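Local structure of fosfomycin resistance protein FosX (Mesorhizobium loti, 1R9C) at residues Ile11-Glu16 with Asp111-Met116; Ser42-Phe47 with Ala55-Glu60; Arg81-Val86 with Arg105-Tyr110. The protein catalyses the hydration of the antibiotic fosfomycin, using manganese as cofactor, and works as a homodimer in fosfomycin resistance. One frame throughout, in Å; residues are numbered along the deposited sequence.

Contact 1: residues Ile11-Glu16 with Asp111-Met116; sequences IVRDLE and DDDNHM
The Asx turn D111-D113, in the loop between strands 106-110 and 116-120, presents D113 to V12 and R13 at the end of strand 5-12. D113 OD1 accepts from R13 N at 2.8 Å, and this donor stands well above the carboxylate plane. The same oxygen forms a weak salt-bridge bond with R13 NE at 3.3 Å. The guanidinium stands nearly perpendicular to the carboxylate, 82° between planes, and offers its edge. A bend in the R13 chain at chi3 (-55°) turns the group back so that NH2 also reaches D112 O, at 2.7 Å. D113 OD2 lies against V12 CB, 3.3 Å away. It also accepts from a water that in turn takes D14 N, so the carboxylate holds R13 N directly and D14 N through a water, just before helix 15-26. H115 meets I11 with the ring edge: I11 O lies there, close to the ring plane, 3.1 Å from H115 CE1. D111 fixes that ring: its OD1 takes H115 ND1 on the syn lone pair at 2.6 Å, almost in the ring plane. D111 OD2 accepts H115 N and D113 N from opposite faces of the carboxylate, which ties the loop to itself. H115 NE2 and I11 N both hydrogen-bond to N68 OD1 of the second subunit, so the contact borders the dimer interface. V12 and D111 also touch M18 of helix 15-26. V12 bonds through its backbone to M57 of the neighbouring strand 52-58 and to G59 just after it.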
loop_
_atom_site.group_PDB
_atom_site.type_symbol
_atom_site.label_atom_id
_atom_site.label_comp_id
_atom_site.label_asym_id
_atom_site.label_seq_id
_atom_site.Cartn_x
_atom_site.Cartn_y
_atom_site.Cartn_z
ATOM N N ILE A 11 10.006 2.118 -2.258
ATOM C CA ILE A 11 11.426 2.327 -2.510
ATOM C C ILE A 11 11.569 2.563 -4.024
ATOM O O ILE A 11 10.952 1.866 -4.824
ATOM C CB ILE A 11 12.191 1.070 -2.101
ATOM C CG1 ILE A 11 11.685 0.571 -0.732
ATOM C CG2 ILE A 11 13.750 1.262 -2.284
ATOM C CD1 ILE A 11 12.549 0.893 0.440
ATOM N N VAL A 12 12.301 3.613 -4.397
ATOM C CA VAL A 12 12.370 4.059 -5.780
ATOM C C VAL A 12 13.811 4.463 -6.061
ATOM O O VAL A 12 14.527 4.890 -5.151
ATOM C CB VAL A 12 11.391 5.259 -6.055
ATOM C CG1 VAL A 12 9.913 4.847 -5.845
ATOM C CG2 VAL A 12 11.765 6.513 -5.220
ATOM N N ARG A 13 14.246 4.296 -7.306
ATOM C CA ARG A 13 15.611 4.607 -7.711
ATOM C C ARG A 13 15.846 6.123 -7.766
ATOM O O ARG A 13 16.947 6.604 -7.450
ATOM C CB ARG A 13 15.926 3.981 -9.084
ATOM C CG ARG A 13 16.368 2.484 -9.087
ATOM C CD ARG A 13 16.440 1.843 -10.503
ATOM N NE ARG A 13 15.171 1.976 -11.248
ATOM C CZ ARG A 13 15.019 1.754 -12.556
ATOM N NH1 ARG A 13 16.043 1.367 -13.306
ATOM N NH2 ARG A 13 13.828 1.924 -13.123
ATOM N N ASP A 14 14.816 6.857 -8.179
ATOM C CA ASP A 14 14.913 8.291 -8.457
ATOM C C ASP A 14 13.809 9.049 -7.734
ATOM O O ASP A 14 12.692 9.147 -8.241
ATOM C CB ASP A 14 14.803 8.511 -9.982
ATOM C CG ASP A 14 14.954 9.970 -10.402
ATOM O OD1 ASP A 14 14.893 10.884 -9.550
ATOM O OD2 ASP A 14 15.119 10.302 -11.601
ATOM N N LEU A 15 14.141 9.614 -6.576
ATOM C CA LEU A 15 13.181 10.365 -5.772
ATOM C C LEU A 15 12.527 11.554 -6.473
ATOM O O LEU A 15 11.369 11.933 -6.167
ATOM C CB LEU A 15 13.884 10.925 -4.533
ATOM C CG LEU A 15 13.981 10.203 -3.198
ATOM C CD1 LEU A 15 14.360 11.197 -2.088
ATOM C CD2 LEU A 15 12.698 9.509 -2.847
ATOM N N GLU A 16 13.301 12.214 -7.336
ATOM C CA GLU A 16 12.812 13.392 -8.037
ATOM C C GLU A 16 11.723 12.993 -9.005
ATOM O O GLU A 16 10.634 13.560 -8.985
ATOM C CB GLU A 16 13.969 14.126 -8.730
ATOM C CG GLU A 16 14.891 14.795 -7.720
ATOM C CD GLU A 16 15.734 13.816 -6.912
ATOM O OE1 GLU A 16 16.344 12.878 -7.484
ATOM O OE2 GLU A 16 15.798 13.993 -5.685
ATOM N N ASP A 111 4.765 2.943 -12.037
ATOM C CA ASP A 111 5.692 4.059 -11.879
ATOM C C ASP A 111 7.029 3.631 -12.506
ATOM O O ASP A 111 7.059 2.734 -13.396
ATOM C CB ASP A 111 5.841 4.409 -10.386
ATOM C CG ASP A 111 6.521 3.297 -9.594
ATOM O OD1 ASP A 111 6.687 3.457 -8.383
ATOM O OD2 ASP A 111 6.946 2.239 -10.112
ATOM N N ASP A 112 8.148 4.220 -12.056
ATOM C CA ASP A 112 9.418 3.955 -12.748
ATOM C C ASP A 112 10.160 2.767 -12.158
ATOM O O ASP A 112 11.270 2.449 -12.579
ATOM C CB ASP A 112 10.348 5.178 -12.703
ATOM C CG ASP A 112 9.934 6.282 -13.652
ATOM O OD1 ASP A 112 9.234 6.026 -14.672
ATOM O OD2 ASP A 112 10.305 7.454 -13.459
ATOM N N ASP A 113 9.553 2.113 -11.170
ATOM C CA ASP A 113 10.265 1.129 -10.350
ATOM C C ASP A 113 9.447 -0.168 -10.245
ATOM O O ASP A 113 9.495 -0.867 -9.245
ATOM C CB ASP A 113 10.552 1.737 -8.965
ATOM C CG ASP A 113 11.517 2.921 -9.036
ATOM O OD1 ASP A 113 12.753 2.704 -9.068
ATOM O OD2 ASP A 113 11.118 4.101 -9.084
ATOM N N ASN A 114 8.682 -0.467 -11.297
ATOM C CA ASN A 114 7.840 -1.659 -11.360
ATOM C C ASN A 114 6.694 -1.778 -10.357
ATOM O O ASN A 114 6.105 -2.829 -10.249
ATOM C CB ASN A 114 8.698 -2.944 -11.391
ATOM C CG ASN A 114 9.608 -2.972 -12.582
ATOM O OD1 ASN A 114 9.293 -2.383 -13.630
ATOM N ND2 ASN A 114 10.742 -3.640 -12.449
ATOM N N HIS A 115 6.357 -0.712 -9.643
ATOM C CA HIS A 115 5.137 -0.713 -8.841
ATOM C C HIS A 115 3.917 -0.493 -9.731
ATOM O O HIS A 115 3.910 0.444 -10.535
ATOM C CB HIS A 115 5.145 0.410 -7.800
ATOM C CG HIS A 115 6.351 0.413 -6.907
ATOM N ND1 HIS A 115 7.277 1.434 -6.920
ATOM C CD2 HIS A 115 6.737 -0.429 -5.916
ATOM C CE1 HIS A 115 8.211 1.196 -6.011
ATOM N NE2 HIS A 115 7.916 0.063 -5.396
ATOM N N MET A 116 2.881 -1.316 -9.544
ATOM C CA MET A 116 1.606 -1.109 -10.253
ATOM C C MET A 116 0.629 -0.304 -9.379
ATOM O O MET A 116 0.446 -0.577 -8.167
ATOM C CB MET A 116 0.970 -2.439 -10.674
ATOM C CG MET A 116 -0.247 -2.329 -11.634
ATOM S SD MET A 116 -1.178 -3.895 -11.778
ATOM C CE MET A 116 -0.173 -4.617 -12.910
HETATM O O HOH W 1 12.680 6.018 -9.764
#

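Contact 2: residues Ser42-Phe47 with Ala55-Glu60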
loop_
_atom_site.group_PDB
_atom_site.type_symbol
_atom_site.label_atom_id
_atom_site.label_comp_id
_atom_site.label_asym_id
_atom_site.label_seq_id
_atom_site.Cartn_x
_atom_site.Cartn_y
_atom_site.Cartn_z
ATOM N N SER A 42 20.652 8.764 3.993
ATOM C CA SER A 42 19.487 8.185 3.362
ATOM C C SER A 42 18.537 9.319 2.967
ATOM O O SER A 42 18.486 10.365 3.636
ATOM C CB SER A 42 18.828 7.210 4.328
ATOM O OG SER A 42 18.250 7.905 5.409
ATOM N N ARG A 43 17.822 9.116 1.865
ATOM C CA ARG A 43 16.926 10.130 1.321
ATOM C C ARG A 43 15.482 9.647 1.264
ATOM O O ARG A 43 15.180 8.649 0.632
ATOM C CB ARG A 43 17.404 10.547 -0.072
ATOM C CG ARG A 43 18.886 10.933 -0.071
ATOM C CD ARG A 43 19.365 11.647 -1.302
ATOM N NE ARG A 43 18.440 12.685 -1.764
ATOM C CZ ARG A 43 17.791 12.653 -2.938
ATOM N NH1 ARG A 43 17.938 11.627 -3.780
ATOM N NH2 ARG A 43 16.994 13.658 -3.265
ATOM N N GLU A 44 14.594 10.372 1.936
ATOM C CA GLU A 44 13.185 10.016 1.949
ATOM C C GLU A 44 12.334 11.278 1.812
ATOM O O GLU A 44 12.803 12.386 2.122
ATOM C CB GLU A 44 12.828 9.219 3.220
ATOM C CG GLU A 44 12.797 10.029 4.499
ATOM C CD GLU A 44 12.727 9.168 5.756
ATOM O OE1 GLU A 44 12.060 8.108 5.744
ATOM O OE2 GLU A 44 13.339 9.569 6.764
ATOM N N LYS A 45 11.108 11.107 1.313
ATOM C CA LYS A 45 10.112 12.162 1.296
ATOM C C LYS A 45 8.784 11.598 1.728
ATOM O O LYS A 45 8.507 10.416 1.486
ATOM C CB LYS A 45 9.929 12.691 -0.132
ATOM C CG LYS A 45 11.113 13.496 -0.684
ATOM C CD LYS A 45 10.751 14.009 -2.035
ATOM C CE LYS A 45 11.710 15.053 -2.547
ATOM N NZ LYS A 45 10.989 15.808 -3.627
ATOM N N PHE A 46 7.961 12.443 2.358
ATOM C CA PHE A 46 6.592 12.084 2.730
ATOM C C PHE A 46 5.631 12.964 1.912
ATOM O O PHE A 46 5.875 14.191 1.728
ATOM C CB PHE A 46 6.315 12.376 4.201
ATOM C CG PHE A 46 7.153 11.589 5.179
ATOM C CD1 PHE A 46 7.306 12.055 6.475
ATOM C CD2 PHE A 46 7.745 10.374 4.819
ATOM C CE1 PHE A 46 8.049 11.338 7.421
ATOM C CE2 PHE A 46 8.504 9.660 5.734
ATOM C CZ PHE A 46 8.648 10.134 7.048
ATOM N N PHE A 47 4.539 12.345 1.452
ATOM C CA PHE A 47 3.510 13.057 0.732
ATOM C C PHE A 47 2.155 12.768 1.322
ATOM O O PHE A 47 1.937 11.704 1.938
ATOM C CB PHE A 47 3.466 12.603 -0.739
ATOM C CG PHE A 47 4.682 12.974 -1.540
ATOM C CD1 PHE A 47 5.822 12.150 -1.539
ATOM C CD2 PHE A 47 4.676 14.101 -2.336
ATOM C CE1 PHE A 47 6.928 12.474 -2.295
ATOM C CE2 PHE A 47 5.818 14.445 -3.102
ATOM C CZ PHE A 47 6.935 13.628 -3.071
ATOM N N ALA A 55 5.049 7.421 1.774
ATOM C CA ALA A 55 6.473 7.678 1.998
ATOM C C ALA A 55 7.262 7.058 0.853
ATOM O O ALA A 55 6.981 5.938 0.446
ATOM C CB ALA A 55 6.929 7.075 3.334
ATOM N N ILE A 56 8.254 7.790 0.339
ATOM C CA ILE A 56 9.191 7.221 -0.602
ATOM C C ILE A 56 10.607 7.332 -0.076
ATOM O O ILE A 56 10.967 8.332 0.580
ATOM C CB ILE A 56 9.041 7.828 -2.030
ATOM C CG1 ILE A 56 9.290 9.356 -2.055
ATOM C CG2 ILE A 56 7.634 7.497 -2.602
ATOM C CD1 ILE A 56 9.237 9.949 -3.446
ATOM N N MET A 57 11.404 6.298 -0.362
ATOM C CA MET A 57 12.814 6.281 0.012
ATOM C C MET A 57 13.637 5.828 -1.177
ATOM O O MET A 57 13.199 4.984 -1.933
ATOM C CB MET A 57 13.077 5.380 1.232
ATOM C CG MET A 57 11.972 5.381 2.324
ATOM S SD MET A 57 12.241 4.080 3.608
ATOM C CE MET A 57 14.130 3.914 3.522
ATOM N N GLN A 58 14.808 6.431 -1.371
ATOM C CA GLN A 58 15.664 6.053 -2.489
ATOM C C GLN A 58 16.298 4.701 -2.203
ATOM O O GLN A 58 16.832 4.464 -1.113
ATOM C CB GLN A 58 16.744 7.120 -2.792
ATOM C CG GLN A 58 17.450 6.903 -4.138
ATOM C CD GLN A 58 18.652 7.825 -4.370
ATOM O OE1 GLN A 58 18.846 8.815 -3.666
ATOM N NE2 GLN A 58 19.474 7.473 -5.345
ATOM N N GLY A 59 16.221 3.816 -3.186
ATOM C CA GLY A 59 16.773 2.480 -3.075
ATOM C C GLY A 59 16.621 1.771 -4.406
ATOM O O GLY A 59 16.555 2.423 -5.444
ATOM N N GLU A 60 16.578 0.436 -4.374
ATOM C CA GLU A 60 16.496 -0.351 -5.606
ATOM C C GLU A 60 15.049 -0.479 -6.056
ATOM O O GLU A 60 14.132 -0.404 -5.234
ATOM C CB GLU A 60 17.173 -1.727 -5.445
ATOM C CG GLU A 60 18.602 -1.642 -4.932
ATOM C CD GLU A 60 19.594 -1.205 -6.000
ATOM O OE1 GLU A 60 19.335 -0.190 -6.691
ATOM O OE2 GLU A 60 20.651 -1.880 -6.152
HETATM O O HOH W 2 17.631 6.261 1.043
#
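A55 sits beside F46 in a non-hydrogen-bonded antiparallel pair of the hairpin 44-49/52-58. Its CB lies 3.7 Å from F46 CD2, and the ring meets it obliquely. The CA of A55 also makes a CA-H...O contact with K45 O.

I56 follows in the hydrogen-bonded pair with K45. I56 N donates to K45 O, and K45 N donates to I56 O, each at 2.9 Å. The side chain lies on the other face from A55. I56 CG1 is tucked in beside both backbone N and C (chi1 61°), and the chain then runs on straight, bringing CD1 to the edge of the F47 ring, 3.6 Å from CE1. I56 CG1 also touches K45 CB.

M57 and E44 form a non-hydrogen-bonded pair, as A55 and F46 do, and lie on the same face as those two. M57 CG rests 4.0 Å from E44 CB. E44 is the inferred proton acceptor.

Q58 closes the pairing: its N donates to R43 O at 3.0 Å. Its extended side chain, with CG opposite the backbone N (chi1 -167°), carries OE1 to R43 NH1, 3.0 Å away. OE1 lies near the guanidinium plane, whereas NH1 comes from above the amide plane; the two planes are 83° apart. R43 also forms salt bridges with D35 and E16. A water accepts from R43 N and donates to Q58 O, bridging the end of the ladder.

Strand 44-49 is flanked by 29-33, where Y32 meets the F46 ring. Strand 52-58 is flanked by 5-12. Helix 15-26 covers the I56 and F47 face through L15, M18 and T19.

Contact 3: residues Arg81-Val86 with Arg105-Tyr110; sequences RYAERV and RSIYFY
The F109 ring takes V86 CG2 over one face. The methyl is 4.2 Å from the ring centroid and 22° off the normal, a CH-pi contact displaced toward the rim on the CD2 side. The other branch, V86 CG1, presses on the base of the same side chain, 3.7 Å from F109 CB. Both methyls lie on the same side of the ring, CG2 over its face and CG1 nearer CB. The V86 torsion explains this: CG1 lies opposite the backbone N (chi1 172°), and CG2 stands beside that N. V86 CG2 also comes within 4.5 Å of I107 CG2, at the limit of contact. L91, together with V25 and F26 of helix 15-26, packs further round F109.

The second flat group, Y82, does not offer its ring to strand 106-110. Only its CB touches, 3.8 Å from I107 CD1, while the ring runs off toward I74 and L119. Its OH bonds to M1 N of the second subunit. I107 CD1 enters between Y82 and A83, and lies 3.8 Å from A83 N and 4.3 Å from A83 CB. The side chains meet through apolar atoms, and the residues that carry the contact are mostly buried.

I107 and F109 face the helix, while Y108 and Y110 point away. On that far side Y108 meets the manganese ligand H69 edge-to-face, and S106 bonds to E118. The helix and strand axes run nearly parallel, 10° apart and 9.6 Å from each other. This is the helix-on-sheet layer of the glyoxalase (VOC) fold, with the metal site on the sheet's other face.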
loop_
_atom_site.group_PDB
_atom_site.type_symbol
_atom_site.label_atom_id
_atom_site.label_comp_id
_atom_site.label_asym_id
_atom_site.label_seq_id
_atom_site.Cartn_x
_atom_site.Cartn_y
_atom_site.Cartn_z
ATOM N N ARG A 81 -9.519 12.182 -18.391
ATOM C CA ARG A 81 -8.550 13.093 -17.759
ATOM C C ARG A 81 -7.376 12.380 -17.084
ATOM O O ARG A 81 -6.198 12.772 -17.232
ATOM C CB ARG A 81 -9.272 13.872 -16.660
ATOM C CG ARG A 81 -8.967 15.338 -16.592
ATOM C CD ARG A 81 -10.167 16.151 -16.098
ATOM N NE ARG A 81 -11.053 16.537 -17.176
ATOM C CZ ARG A 81 -12.346 16.217 -17.254
ATOM N NH1 ARG A 81 -12.930 15.487 -16.304
ATOM N NH2 ARG A 81 -13.056 16.639 -18.289
ATOM N N TYR A 82 -7.690 11.370 -16.273
ATOM C CA TYR A 82 -6.632 10.661 -15.572
ATOM C C TYR A 82 -5.766 9.836 -16.512
ATOM O O TYR A 82 -4.574 9.703 -16.296
ATOM C CB TYR A 82 -7.194 9.785 -14.447
ATOM C CG TYR A 82 -7.327 10.587 -13.192
ATOM C CD1 TYR A 82 -8.556 11.138 -12.832
ATOM C CD2 TYR A 82 -6.207 10.865 -12.410
ATOM C CE1 TYR A 82 -8.680 11.920 -11.701
ATOM C CE2 TYR A 82 -6.306 11.645 -11.274
ATOM C CZ TYR A 82 -7.553 12.147 -10.909
ATOM O OH TYR A 82 -7.700 12.927 -9.795
ATOM N N ALA A 83 -6.371 9.287 -17.554
ATOM C CA ALA A 83 -5.624 8.524 -18.540
ATOM C C ALA A 83 -4.620 9.449 -19.252
ATOM O O ALA A 83 -3.468 9.057 -19.527
ATOM C CB ALA A 83 -6.591 7.903 -19.534
ATOM N N GLU A 84 -5.093 10.668 -19.547
ATOM C CA GLU A 84 -4.280 11.780 -20.050
ATOM C C GLU A 84 -3.100 12.131 -19.144
ATOM O O GLU A 84 -1.978 12.289 -19.639
ATOM C CB GLU A 84 -5.146 13.033 -20.204
ATOM C CG GLU A 84 -5.907 13.112 -21.516
ATOM C CD GLU A 84 -6.937 14.248 -21.555
ATOM O OE1 GLU A 84 -6.718 15.302 -20.894
ATOM O OE2 GLU A 84 -7.969 14.084 -22.253
ATOM N N ARG A 85 -3.355 12.295 -17.838
ATOM C CA ARG A 85 -2.296 12.623 -16.884
ATOM C C ARG A 85 -1.224 11.531 -16.936
ATOM O O ARG A 85 -0.030 11.816 -17.001
ATOM C CB ARG A 85 -2.827 12.757 -15.436
ATOM C CG ARG A 85 -3.634 14.025 -15.081
ATOM C CD ARG A 85 -4.363 13.919 -13.713
ATOM N NE ARG A 85 -4.683 15.209 -13.089
ATOM C CZ ARG A 85 -4.337 15.556 -11.830
ATOM N NH1 ARG A 85 -3.656 14.726 -11.055
ATOM N NH2 ARG A 85 -4.663 16.751 -11.341
ATOM N N VAL A 86 -1.653 10.268 -16.900
ATOM C CA VAL A 86 -0.709 9.149 -16.983
ATOM C C VAL A 86 0.098 9.254 -18.278
ATOM O O VAL A 86 1.316 9.107 -18.270
ATOM C CB VAL A 86 -1.438 7.774 -16.807
ATOM C CG1 VAL A 86 -0.503 6.592 -17.083
ATOM C CG2 VAL A 86 -2.005 7.682 -15.361
ATOM N N ARG A 105 -14.696 1.076 -13.942
ATOM C CA ARG A 105 -13.588 0.847 -14.858
ATOM C C ARG A 105 -12.285 1.316 -14.226
ATOM O O ARG A 105 -12.296 2.009 -13.233
ATOM C CB ARG A 105 -13.796 1.518 -16.214
ATOM C CG ARG A 105 -14.341 2.913 -16.166
ATOM C CD ARG A 105 -14.816 3.398 -17.539
ATOM N NE ARG A 105 -15.122 4.824 -17.549
ATOM C CZ ARG A 105 -14.991 5.627 -18.618
ATOM N NH1 ARG A 105 -14.522 5.150 -19.766
ATOM N NH2 ARG A 105 -15.307 6.920 -18.520
ATOM N N SER A 106 -11.161 0.888 -14.794
ATOM C CA SER A 106 -9.875 1.155 -14.185
ATOM C C SER A 106 -8.850 1.541 -15.210
ATOM O O SER A 106 -8.935 1.140 -16.393
ATOM C CB SER A 106 -9.373 -0.074 -13.439
ATOM O OG SER A 106 -10.330 -0.442 -12.479
ATOM N N ILE A 107 -7.894 2.328 -14.729
ATOM C CA ILE A 107 -6.633 2.569 -15.420
ATOM C C ILE A 107 -5.553 1.891 -14.549
ATOM O O ILE A 107 -5.486 2.156 -13.337
ATOM C CB ILE A 107 -6.356 4.099 -15.498
ATOM C CG1 ILE A 107 -7.458 4.830 -16.247
ATOM C CG2 ILE A 107 -4.961 4.397 -16.110
ATOM C CD1 ILE A 107 -7.672 6.261 -15.747
ATOM N N TYR A 108 -4.726 1.030 -15.148
ATOM C CA TYR A 108 -3.593 0.458 -14.398
ATOM C C TYR A 108 -2.336 0.957 -15.069
ATOM O O TYR A 108 -2.242 0.916 -16.281
ATOM C CB TYR A 108 -3.554 -1.068 -14.466
ATOM C CG TYR A 108 -4.740 -1.774 -13.882
ATOM C CD1 TYR A 108 -5.882 -1.961 -14.643
ATOM C CD2 TYR A 108 -4.718 -2.295 -12.580
ATOM C CE1 TYR A 108 -6.986 -2.607 -14.134
ATOM C CE2 TYR A 108 -5.845 -2.982 -12.071
ATOM C CZ TYR A 108 -6.969 -3.104 -12.855
ATOM O OH TYR A 108 -8.093 -3.766 -12.423
ATOM N N PHE A 109 -1.392 1.430 -14.270
ATOM C CA PHE A 109 -0.153 1.998 -14.780
ATOM C C PHE A 109 0.985 1.628 -13.806
ATOM O O PHE A 109 0.734 1.111 -12.726
ATOM C CB PHE A 109 -0.300 3.520 -14.987
ATOM C CG PHE A 109 -0.357 4.325 -13.707
ATOM C CD1 PHE A 109 0.798 4.847 -13.136
ATOM C CD2 PHE A 109 -1.583 4.576 -13.080
ATOM C CE1 PHE A 109 0.733 5.570 -11.945
ATOM C CE2 PHE A 109 -1.653 5.306 -11.903
ATOM C CZ PHE A 109 -0.496 5.822 -11.341
ATOM N N TYR A 110 2.223 1.820 -14.231
ATOM C CA TYR A 110 3.384 1.478 -13.415
ATOM C C TYR A 110 4.127 2.779 -13.194
ATOM O O TYR A 110 4.155 3.622 -14.093
ATOM C CB TYR A 110 4.312 0.513 -14.170
ATOM C CG TYR A 110 3.632 -0.771 -14.576
ATOM C CD1 TYR A 110 2.943 -0.846 -15.773
ATOM C CD2 TYR A 110 3.623 -1.878 -13.720
ATOM C CE1 TYR A 110 2.303 -1.988 -16.155
ATOM C CE2 TYR A 110 2.958 -3.038 -14.069
ATOM C CZ TYR A 110 2.322 -3.091 -15.312
ATOM O OH TYR A 110 1.668 -4.213 -15.701
#

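How the contacts relate
Contacts 1 and 2 touch, with centres 10 Å apart. Strands 5-12 and 52-58 are neighbours in one sheet, and the salt bridge of E16 OE2 with R43 NH2, 2.7 Å long, joins helix 15-26 to the hairpin. Contact 1 also runs into contact 3, 17 Å away between centres, because M116 packs on Y108 and Y110. It joins the sheet of strand 5-12 to the loop leading into strand 116-120 of the other sheet. Contacts 2 and 3 do not touch: their nearest atoms are about 12 Å apart. The side chains of A55 and I11 lie about 6 and 9 Å from a bound manganese ion. That of I107, at about 11 Å, is farther from one.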